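Local coordinates for protein glutathione transferase o1 (Bombyx mori, PDB 3RBT) that probably transfers glutathione to substrates and may reduce dehydroascorbate at glutathione's expense, at residues E124-L129 against P181-L186; H39-V44 against D97-K102; Q147-L152 against V198-L203. All blocks are in the same frame, centred on the assembly; numbering follows the deposited sequence.

Contact 1 of 3, residues E124-L129 against P181-L186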
loop_
_atom_site.group_PDB
_atom_site.type_symbol
_atom_site.label_atom_id
_atom_site.label_comp_id
_atom_site.label_asym_id
_atom_site.label_seq_id
_atom_site.Cartn_x
_atom_site.Cartn_y
_atom_site.Cartn_z
ATOM N N GLU A 124 -3.925 2.602 -5.653
ATOM C CA GLU A 124 -4.578 2.996 -4.416
ATOM C C GLU A 124 -5.914 3.707 -4.680
ATOM O O GLU A 124 -6.936 3.345 -4.092
ATOM C CB GLU A 124 -3.643 3.846 -3.558
ATOM C CG GLU A 124 -4.249 4.311 -2.243
ATOM C CD GLU A 124 -4.451 3.194 -1.223
ATOM O OE1 GLU A 124 -5.222 3.425 -0.260
ATOM O OE2 GLU A 124 -3.844 2.105 -1.362
ATOM N N ARG A 125 -5.900 4.711 -5.559
ATOM C CA ARG A 125 -7.126 5.372 -6.019
ATOM C C ARG A 125 -8.227 4.412 -6.495
ATOM O O ARG A 125 -9.412 4.640 -6.222
ATOM C CB ARG A 125 -6.812 6.366 -7.140
ATOM C CG ARG A 125 -6.393 7.724 -6.664
ATOM C CD ARG A 125 -5.703 8.490 -7.780
ATOM N NE ARG A 125 -4.937 9.622 -7.270
ATOM C CZ ARG A 125 -3.814 10.078 -7.817
ATOM N NH1 ARG A 125 -3.306 9.492 -8.896
ATOM N NH2 ARG A 125 -3.185 11.114 -7.275
ATOM N N PHE A 126 -7.831 3.349 -7.200
ATOM C CA PHE A 126 -8.767 2.339 -7.707
ATOM C C PHE A 126 -9.545 1.633 -6.591
ATOM O O PHE A 126 -10.624 1.089 -6.838
ATOM C CB PHE A 126 -8.039 1.307 -8.582
ATOM C CG PHE A 126 -8.960 0.471 -9.476
ATOM C CD1 PHE A 126 -9.497 1.001 -10.646
ATOM C CD2 PHE A 126 -9.240 -0.860 -9.162
ATOM C CE1 PHE A 126 -10.329 0.224 -11.478
ATOM C CE2 PHE A 126 -10.068 -1.646 -9.981
ATOM C CZ PHE A 126 -10.612 -1.108 -11.137
ATOM N N ASN A 127 -9.008 1.647 -5.369
ATOM C CA ASN A 127 -9.709 1.026 -4.228
ATOM C C ASN A 127 -11.123 1.571 -3.999
ATOM O O ASN A 127 -11.972 0.874 -3.432
ATOM C CB ASN A 127 -8.892 1.140 -2.934
ATOM C CG ASN A 127 -7.724 0.178 -2.894
ATOM O OD1 ASN A 127 -7.716 -0.859 -3.573
ATOM N ND2 ASN A 127 -6.719 0.515 -2.092
ATOM N N GLU A 128 -11.365 2.810 -4.430
ATOM C CA GLU A 128 -12.692 3.419 -4.317
ATOM C C GLU A 128 -13.706 2.757 -5.269
ATOM O O GLU A 128 -14.881 2.579 -4.917
ATOM C CB GLU A 128 -12.627 4.950 -4.484
ATOM C CG GLU A 128 -11.825 5.645 -3.359
ATOM C CD GLU A 128 -11.740 7.163 -3.484
ATOM O OE1 GLU A 128 -11.788 7.693 -4.613
ATOM O OE2 GLU A 128 -11.610 7.837 -2.437
ATOM N N LEU A 129 -13.237 2.356 -6.452
ATOM C CA LEU A 129 -14.061 1.614 -7.405
ATOM C C LEU A 129 -14.345 0.215 -6.853
ATOM O O LEU A 129 -15.475 -0.277 -6.935
ATOM C CB LEU A 129 -13.379 1.577 -8.777
ATOM C CG LEU A 129 -13.899 0.864 -10.048
ATOM C CD1 LEU A 129 -15.349 0.463 -9.990
ATOM C CD2 LEU A 129 -13.676 1.731 -11.269
ATOM N N PRO A 181 -9.373 -6.983 -13.137
ATOM C CA PRO A 181 -10.384 -7.882 -12.584
ATOM C C PRO A 181 -11.726 -7.204 -12.259
ATOM O O PRO A 181 -12.771 -7.756 -12.593
ATOM C CB PRO A 181 -9.703 -8.427 -11.319
ATOM C CG PRO A 181 -8.274 -8.450 -11.697
ATOM C CD PRO A 181 -8.079 -7.165 -12.449
ATOM N N TRP A 182 -11.691 -6.019 -11.658
ATOM C CA TRP A 182 -12.916 -5.295 -11.332
ATOM C C TRP A 182 -13.605 -4.744 -12.574
ATOM O O TRP A 182 -14.829 -4.797 -12.670
ATOM C CB TRP A 182 -12.661 -4.210 -10.278
ATOM C CG TRP A 182 -12.319 -4.846 -8.964
ATOM C CD1 TRP A 182 -13.188 -5.156 -7.942
ATOM C CD2 TRP A 182 -11.029 -5.295 -8.542
ATOM N NE1 TRP A 182 -12.505 -5.757 -6.912
ATOM C CE2 TRP A 182 -11.180 -5.858 -7.256
ATOM C CE3 TRP A 182 -9.752 -5.267 -9.124
ATOM C CZ2 TRP A 182 -10.099 -6.384 -6.538
ATOM C CZ3 TRP A 182 -8.683 -5.794 -8.412
ATOM C CH2 TRP A 182 -8.866 -6.350 -7.136
ATOM N N VAL A 183 -12.818 -4.260 -13.535
ATOM C CA VAL A 183 -13.373 -3.770 -14.795
ATOM C C VAL A 183 -14.129 -4.878 -15.558
ATOM O O VAL A 183 -15.233 -4.658 -16.053
ATOM C CB VAL A 183 -12.295 -3.078 -15.667
ATOM C CG1 VAL A 183 -12.863 -2.673 -17.024
ATOM C CG2 VAL A 183 -11.758 -1.848 -14.949
ATOM N N GLU A 184 -13.541 -6.069 -15.632
ATOM C CA GLU A 184 -14.182 -7.198 -16.311
ATOM C C GLU A 184 -15.523 -7.564 -15.658
ATOM O O GLU A 184 -16.486 -7.908 -16.350
ATOM C CB GLU A 184 -13.260 -8.406 -16.296
ATOM C CG GLU A 184 -13.617 -9.471 -17.300
ATOM C CD GLU A 184 -12.670 -10.639 -17.206
ATOM O OE1 GLU A 184 -12.931 -11.548 -16.384
ATOM O OE2 GLU A 184 -11.658 -10.637 -17.944
ATOM N N ARG A 185 -15.558 -7.492 -14.324
ATOM C CA ARG A 185 -16.768 -7.752 -13.547
ATOM C C ARG A 185 -17.870 -6.726 -13.799
ATOM O O ARG A 185 -19.043 -7.081 -13.801
ATOM C CB ARG A 185 -16.453 -7.847 -12.054
ATOM C CG ARG A 185 -15.835 -9.183 -11.680
ATOM C CD ARG A 185 -15.096 -9.153 -10.347
ATOM N NE ARG A 185 -14.617 -10.496 -10.022
ATOM C CZ ARG A 185 -13.553 -11.075 -10.581
ATOM N NH1 ARG A 185 -12.840 -10.431 -11.498
ATOM N NH2 ARG A 185 -13.203 -12.308 -10.231
ATOM N N LEU A 186 -17.490 -5.473 -14.042
ATOM C CA LEU A 186 -18.468 -4.403 -14.284
ATOM C C LEU A 186 -19.408 -4.679 -15.450
ATOM O O LEU A 186 -20.572 -4.283 -15.408
ATOM C CB LEU A 186 -17.786 -3.047 -14.473
ATOM C CG LEU A 186 -17.045 -2.499 -13.251
ATOM C CD1 LEU A 186 -16.400 -1.153 -13.566
ATOM C CD2 LEU A 186 -17.965 -2.396 -12.033
#

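Contact 2 of 3, residues H39-V44 against D97-K102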
loop_
_atom_site.group_PDB
_atom_site.type_symbol
_atom_site.label_atom_id
_atom_site.label_comp_id
_atom_site.label_asym_id
_atom_site.label_seq_id
_atom_site.Cartn_x
_atom_site.Cartn_y
_atom_site.Cartn_z
ATOM N N HIS A 39 -7.640 -13.098 -9.048
ATOM C CA HIS A 39 -7.673 -12.842 -10.501
ATOM C C HIS A 39 -6.479 -11.962 -10.910
ATOM O O HIS A 39 -5.768 -12.268 -11.874
ATOM C CB HIS A 39 -8.999 -12.174 -10.877
ATOM C CG HIS A 39 -9.280 -12.121 -12.353
ATOM N ND1 HIS A 39 -10.506 -11.737 -12.855
ATOM C CD2 HIS A 39 -8.507 -12.413 -13.429
ATOM C CE1 HIS A 39 -10.469 -11.772 -14.177
ATOM N NE2 HIS A 39 -9.269 -12.185 -14.549
ATOM N N ARG A 40 -6.267 -10.889 -10.152
ATOM C CA ARG A 40 -5.074 -10.045 -10.226
ATOM C C ARG A 40 -3.761 -10.805 -10.290
ATOM O O ARG A 40 -2.935 -10.566 -11.173
ATOM C CB ARG A 40 -5.000 -9.167 -8.981
ATOM C CG ARG A 40 -5.426 -7.771 -9.162
ATOM C CD ARG A 40 -5.033 -6.964 -7.927
ATOM N NE ARG A 40 -5.471 -5.586 -8.094
ATOM C CZ ARG A 40 -5.541 -4.681 -7.132
ATOM N NH1 ARG A 40 -5.200 -4.987 -5.888
ATOM N NH2 ARG A 40 -5.959 -3.461 -7.434
ATOM N N VAL A 41 -3.554 -11.683 -9.311
ATOM C CA VAL A 41 -2.332 -12.456 -9.225
ATOM C C VAL A 41 -2.245 -13.473 -10.372
ATOM O O VAL A 41 -1.164 -13.699 -10.910
ATOM C CB VAL A 41 -2.178 -13.142 -7.843
ATOM C CG1 VAL A 41 -0.873 -13.935 -7.780
ATOM C CG2 VAL A 41 -2.214 -12.090 -6.719
ATOM N N LEU A 42 -3.373 -14.074 -10.752
ATOM C CA LEU A 42 -3.388 -14.971 -11.920
ATOM C C LEU A 42 -2.943 -14.260 -13.206
ATOM O O LEU A 42 -2.196 -14.822 -13.997
ATOM C CB LEU A 42 -4.765 -15.632 -12.119
ATOM C CG LEU A 42 -5.176 -16.698 -11.092
ATOM C CD1 LEU A 42 -6.665 -17.045 -11.223
ATOM C CD2 LEU A 42 -4.310 -17.957 -11.225
ATOM N N LEU A 43 -3.412 -13.033 -13.403
ATOM C CA LEU A 43 -3.024 -12.231 -14.573
ATOM C C LEU A 43 -1.513 -11.971 -14.647
ATOM O O LEU A 43 -0.896 -12.149 -15.702
ATOM C CB LEU A 43 -3.780 -10.897 -14.586
ATOM C CG LEU A 43 -5.294 -10.982 -14.797
ATOM C CD1 LEU A 43 -5.948 -9.590 -14.646
ATOM C CD2 LEU A 43 -5.676 -11.667 -16.119
ATOM N N VAL A 44 -0.937 -11.557 -13.518
ATOM C CA VAL A 44 0.496 -11.254 -13.417
ATOM C C VAL A 44 1.357 -12.495 -13.649
ATOM O O VAL A 44 2.290 -12.465 -14.460
ATOM C CB VAL A 44 0.826 -10.550 -12.070
ATOM C CG1 VAL A 44 2.344 -10.395 -11.871
ATOM C CG2 VAL A 44 0.141 -9.190 -12.032
ATOM N N ASP A 97 4.090 -7.356 -6.978
ATOM C CA ASP A 97 5.354 -6.616 -6.999
ATOM C C ASP A 97 6.547 -7.536 -6.735
ATOM O O ASP A 97 7.593 -7.403 -7.383
ATOM C CB ASP A 97 5.341 -5.429 -6.016
ATOM C CG ASP A 97 4.423 -4.284 -6.485
ATOM O OD1 ASP A 97 3.968 -4.300 -7.649
ATOM O OD2 ASP A 97 4.173 -3.355 -5.694
ATOM N N TYR A 98 6.366 -8.481 -5.810
ATOM C CA TYR A 98 7.364 -9.526 -5.577
ATOM C C TYR A 98 7.683 -10.241 -6.893
ATOM O O TYR A 98 8.838 -10.374 -7.263
ATOM C CB TYR A 98 6.892 -10.547 -4.524
ATOM C CG TYR A 98 7.747 -11.787 -4.547
ATOM C CD1 TYR A 98 9.006 -11.790 -3.950
ATOM C CD2 TYR A 98 7.331 -12.934 -5.224
ATOM C CE1 TYR A 98 9.814 -12.917 -3.995
ATOM C CE2 TYR A 98 8.140 -14.064 -5.275
ATOM C CZ TYR A 98 9.377 -14.048 -4.666
ATOM O OH TYR A 98 10.192 -15.165 -4.712
ATOM N N LEU A 99 6.639 -10.686 -7.590
ATOM C CA LEU A 99 6.785 -11.400 -8.858
ATOM C C LEU A 99 7.490 -10.564 -9.914
ATOM O O LEU A 99 8.323 -11.084 -10.653
ATOM C CB LEU A 99 5.421 -11.864 -9.384
ATOM C CG LEU A 99 4.691 -12.883 -8.488
ATOM C CD1 LEU A 99 3.278 -13.130 -9.000
ATOM C CD2 LEU A 99 5.493 -14.193 -8.411
ATOM N N ASP A 100 7.171 -9.270 -9.975
ATOM C CA ASP A 100 7.789 -8.398 -10.974
ATOM C C ASP A 100 9.274 -8.118 -10.721
ATOM O O ASP A 100 10.036 -7.901 -11.676
ATOM C CB ASP A 100 7.023 -7.084 -11.153
ATOM C CG ASP A 100 7.241 -6.478 -12.525
ATOM O OD1 ASP A 100 7.267 -7.235 -13.508
ATOM O OD2 ASP A 100 7.371 -5.251 -12.634
ATOM N N GLU A 101 9.666 -8.130 -9.451
ATOM C CA GLU A 101 11.067 -7.981 -9.018
ATOM C C GLU A 101 11.866 -9.286 -9.098
ATOM O O GLU A 101 13.008 -9.302 -9.551
ATOM C CB GLU A 101 11.111 -7.495 -7.564
ATOM C CG GLU A 101 10.705 -6.066 -7.352
ATOM C CD GLU A 101 10.655 -5.652 -5.888
ATOM O OE1 GLU A 101 10.230 -4.516 -5.628
ATOM O OE2 GLU A 101 11.020 -6.439 -4.990
ATOM N N LYS A 102 11.275 -10.376 -8.623
ATOM C CA LYS A 102 11.960 -11.675 -8.572
ATOM C C LYS A 102 12.304 -12.190 -9.976
ATOM O O LYS A 102 13.409 -12.688 -10.223
ATOM C CB LYS A 102 11.097 -12.700 -7.830
ATOM C CG LYS A 102 11.733 -14.094 -7.648
ATOM C CD LYS A 102 12.988 -14.060 -6.781
ATOM C CE LYS A 102 13.513 -15.473 -6.549
ATOM N NZ LYS A 102 14.728 -15.490 -5.694
#

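Contact 3 of 3, residues Q147-L152 against V198-L203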
loop_
_atom_site.group_PDB
_atom_site.type_symbol
_atom_site.label_atom_id
_atom_site.label_comp_id
_atom_site.label_asym_id
_atom_site.label_seq_id
_atom_site.Cartn_x
_atom_site.Cartn_y
_atom_site.Cartn_z
ATOM N N GLN A 147 -19.595 5.564 -6.622
ATOM C CA GLN A 147 -18.164 5.335 -6.396
ATOM C C GLN A 147 -17.475 4.818 -7.659
ATOM O O GLN A 147 -16.357 5.228 -7.972
ATOM C CB GLN A 147 -17.941 4.346 -5.243
ATOM C CG GLN A 147 -18.194 4.928 -3.860
ATOM C CD GLN A 147 -17.112 5.902 -3.442
ATOM O OE1 GLN A 147 -16.005 5.499 -3.064
ATOM N NE2 GLN A 147 -17.423 7.194 -3.508
ATOM N N ILE A 148 -18.154 3.913 -8.362
ATOM C CA ILE A 148 -17.687 3.361 -9.631
ATOM C C ILE A 148 -17.444 4.480 -10.638
ATOM O O ILE A 148 -16.354 4.596 -11.196
ATOM C CB ILE A 148 -18.738 2.391 -10.244
ATOM C CG1 ILE A 148 -19.255 1.383 -9.201
ATOM C CG2 ILE A 148 -18.230 1.768 -11.552
ATOM C CD1 ILE A 148 -18.625 0.043 -9.216
ATOM N N ILE A 149 -18.480 5.294 -10.853
ATOM C CA ILE A 149 -18.480 6.356 -11.860
ATOM C C ILE A 149 -17.389 7.408 -11.619
ATOM O O ILE A 149 -16.637 7.745 -12.534
ATOM C CB ILE A 149 -19.890 7.004 -11.989
ATOM C CG1 ILE A 149 -20.897 5.952 -12.481
ATOM C CG2 ILE A 149 -19.856 8.213 -12.929
ATOM C CD1 ILE A 149 -22.357 6.253 -12.163
ATOM N N GLN A 150 -17.298 7.896 -10.386
ATOM C CA GLN A 150 -16.287 8.887 -9.991
ATOM C C GLN A 150 -14.852 8.421 -10.241
ATOM O O GLN A 150 -14.012 9.199 -10.703
ATOM C CB GLN A 150 -16.451 9.259 -8.516
ATOM C CG GLN A 150 -17.710 10.058 -8.217
ATOM C CD GLN A 150 -17.619 11.497 -8.694
ATOM O OE1 GLN A 150 -18.309 11.897 -9.639
ATOM N NE2 GLN A 150 -16.762 12.287 -8.041
ATOM N N THR A 151 -14.580 7.155 -9.921
ATOM C CA THR A 151 -13.267 6.569 -10.156
ATOM C C THR A 151 -13.007 6.425 -11.657
ATOM O O THR A 151 -11.903 6.708 -12.124
ATOM C CB THR A 151 -13.112 5.206 -9.450
ATOM O OG1 THR A 151 -13.493 5.336 -8.075
ATOM C CG2 THR A 151 -11.668 4.712 -9.527
ATOM N N LEU A 152 -14.028 6.008 -12.409
ATOM C CA LEU A 152 -13.891 5.881 -13.858
ATOM C C LEU A 152 -13.549 7.212 -14.545
ATOM O O LEU A 152 -12.820 7.220 -15.539
ATOM C CB LEU A 152 -15.129 5.231 -14.495
ATOM C CG LEU A 152 -15.425 3.751 -14.191
ATOM C CD1 LEU A 152 -16.723 3.299 -14.874
ATOM C CD2 LEU A 152 -14.266 2.831 -14.579
ATOM N N VAL A 198 -24.889 1.117 -21.068
ATOM C CA VAL A 198 -24.337 1.676 -22.307
ATOM C C VAL A 198 -24.178 3.206 -22.235
ATOM O O VAL A 198 -23.192 3.751 -22.736
ATOM C CB VAL A 198 -25.132 1.203 -23.577
ATOM C CG1 VAL A 198 -26.589 1.624 -23.520
ATOM C CG2 VAL A 198 -24.477 1.707 -24.867
ATOM N N GLU A 199 -25.135 3.876 -21.592
ATOM C CA GLU A 199 -25.068 5.324 -21.381
ATOM C C GLU A 199 -23.850 5.689 -20.525
ATOM O O GLU A 199 -23.031 6.525 -20.920
ATOM C CB GLU A 199 -26.360 5.840 -20.731
ATOM C CG GLU A 199 -26.480 7.363 -20.697
ATOM C CD GLU A 199 -27.706 7.862 -19.947
ATOM O OE1 GLU A 199 -28.240 8.924 -20.336
ATOM O OE2 GLU A 199 -28.139 7.208 -18.971
ATOM N N LYS A 200 -23.747 5.043 -19.362
ATOM C CA LYS A 200 -22.618 5.188 -18.439
ATOM C C LYS A 200 -21.265 4.918 -19.123
ATOM O O LYS A 200 -20.280 5.619 -18.871
ATOM C CB LYS A 200 -22.827 4.242 -17.250
ATOM C CG LYS A 200 -21.744 4.254 -16.172
ATOM C CD LYS A 200 -22.121 3.350 -14.986
ATOM C CE LYS A 200 -21.759 1.883 -15.222
ATOM N NZ LYS A 200 -20.295 1.622 -15.093
ATOM N N LYS A 201 -21.236 3.907 -19.991
ATOM C CA LYS A 201 -20.027 3.506 -20.722
ATOM C C LYS A 201 -19.557 4.619 -21.660
ATOM O O LYS A 201 -18.356 4.892 -21.765
ATOM C CB LYS A 201 -20.309 2.219 -21.508
ATOM C CG LYS A 201 -19.148 1.653 -22.314
ATOM C CD LYS A 201 -19.554 0.319 -22.928
ATOM C CE LYS A 201 -18.390 -0.379 -23.613
ATOM N NZ LYS A 201 -18.201 0.106 -25.012
ATOM N N SER A 202 -20.522 5.259 -22.315
ATOM C CA SER A 202 -20.276 6.322 -23.293
ATOM C C SER A 202 -19.618 7.565 -22.686
ATOM O O SER A 202 -19.052 8.389 -23.410
ATOM C CB SER A 202 -21.590 6.694 -23.993
ATOM O OG SER A 202 -21.455 7.876 -24.769
ATOM N N LEU A 203 -19.694 7.684 -21.359
ATOM C CA LEU A 203 -19.053 8.774 -20.618
ATOM C C LEU A 203 -17.530 8.662 -20.618
ATOM O O LEU A 203 -16.827 9.662 -20.437
ATOM C CB LEU A 203 -19.563 8.820 -19.169
ATOM C CG LEU A 203 -20.962 9.395 -18.909
ATOM C CD1 LEU A 203 -21.574 8.801 -17.649
ATOM C CD2 LEU A 203 -20.933 10.926 -18.833
#

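Contact 1 of 3, residues E124-L129 against P181-L186
Phe126 crosses the gap as a flat blade whose outer edge enters the shallow notch between two consecutive residues, Trp182 and Val183. Its CE2 lies 3.7 Å from Trp182 CB, and its CZ reaches Val183 CG2 at 4.0 Å; both of these partners sit near the plane of the ring, at its rim. The same CE2 comes 3.7 Å from Trp182 CE3, where the two rings meet obliquely. The phenyl projects so far because CG is anti to the backbone N (chi1 -163°), and Leu129 CB, 4.2 Å above the ring plane, lies over the rim of one face. These helices, 113-138 and 174-186, belong to the all-helical C-terminal domain of the glutathione transferase fold, and here they run nearly side by side, their local axes 11.3 Å apart and inclined at 25°. The aromatic and aliphatic side chains fill this spacing. A second point of contact is made by two methyls, Leu129 CD1 meeting Leu186 CD1 at 4.1 Å. Farther out, Phe155 and Tyr37 make edge-to-face contacts with Phe126 and Trp182 respectively, while Glu128 forms a salt bridge with Arg72 of the second subunit.

Contact 2 of 3, residues H39-V44 against D97-K102
Leu99 has CG anti to its carbonyl carbon (chi1 -63°), which carries its CD1 methyl across to Val41 and Val44, one turn apart on the facing helix. Each valine presents CG1, the branch that stands anti to the backbone N (chi1 173° in Val44). The closer meeting is Val44 CG1 with Leu99 CD1 at 4.1 Å; Val41 CG1 approaches that same methyl to 4.4 Å. A single leucine methyl therefore serves both valine branches, a small and purely apolar contact with no hydrogen bond across it, and the nearest alpha carbons, Val44 CA and Leu99 CA, are 7.8 Å apart. Polar groups are turned elsewhere on these helices. Asp100 forms a salt bridge with Lys48 and accepts hydrogen bonds from the backbone N of Leu108 and His109, whereas Asp97 and Glu101 form salt bridges with Arg120 and Lys116 of the second subunit. The pairing is that of the thioredoxin-like N-terminal domain, in which helices 36-47 and 92-102 pack together against the sheet. Val41 touches Leu29 and Leu99 touches Leu27, both on strand 27-31, while Arg40 turns to Trp182 on helix 174-186.

Contact 3 of 3, residues Q147-L152 against V198-L203
No aromatic ring takes part where Lys200 meets Ile148, Ile149 and Leu152; the flat group with a defined setting nearby is the peptide carbonyl of Gln147, inside helix 145-162. Its oxygen accepts from Thr151 OG1 and from Thr151 N, which arrive from opposite faces of the carbonyl plane; the hydroxyl bond, 2.9 Å from Thr151 OG1 to Gln147 O, ties the side chain back to its own helix. The contact itself joins two helices of the all-helical C-terminal domain of the glutathione transferase fold, 145-162 and 194-202, whose local axes lie 11.7 Å apart at 26°. Lys200 supplies the second helix's part of the bridge. Its chain leaves the backbone extended, then bends at chi3 (84°) and again at chi4, laying the aliphatic part alongside Ile149 and curling the ammonium end toward the other two residues. Lys200 CD packs on Ile149 CG1 at 3.8 Å and on Ile149 CD1 at 4.1 Å. Cut back to a serine, this side chain would lose its methylenes beyond CB and its ammonium group, which is likely to leave Ile149 without the chain that covers it and to open a gap between the helices. Phe204, in the loop just beyond, touches Ile149 and Leu152, and Leu129 of helix 113-138 packs on Leu152. At the end of the lysine, Lys200 NZ lies 4.1 Å from Ile148 CG2, and Lys200 NZ is 4.0 Å from Leu152 CD1.

Burial and chemistry change together across the three sites, which share no helix: contact 1 joins 113-138 to 174-186, contact 2 joins 36-47 to 92-102, and contact 3 joins 145-162 to 194-202. Contact 1 is the most central, contact 2 is also buried, and both are made by apolar side chains; contact 3, whose centre is about 19 Å from that of the chain, is partly buried and relies on a lysine chain. Contacts 1 and 2 meet at the domain boundary, where Arg185 NH1 and His39 ND1 probably share a hydrogen bond of 3.0 Å, and each also touches the second subunit. Contacts 1 and 3 touch within the helical domain, Leu129 CD1 packing at 3.4 Å on Ile148 CD1. Contacts 2 and 3 do not touch.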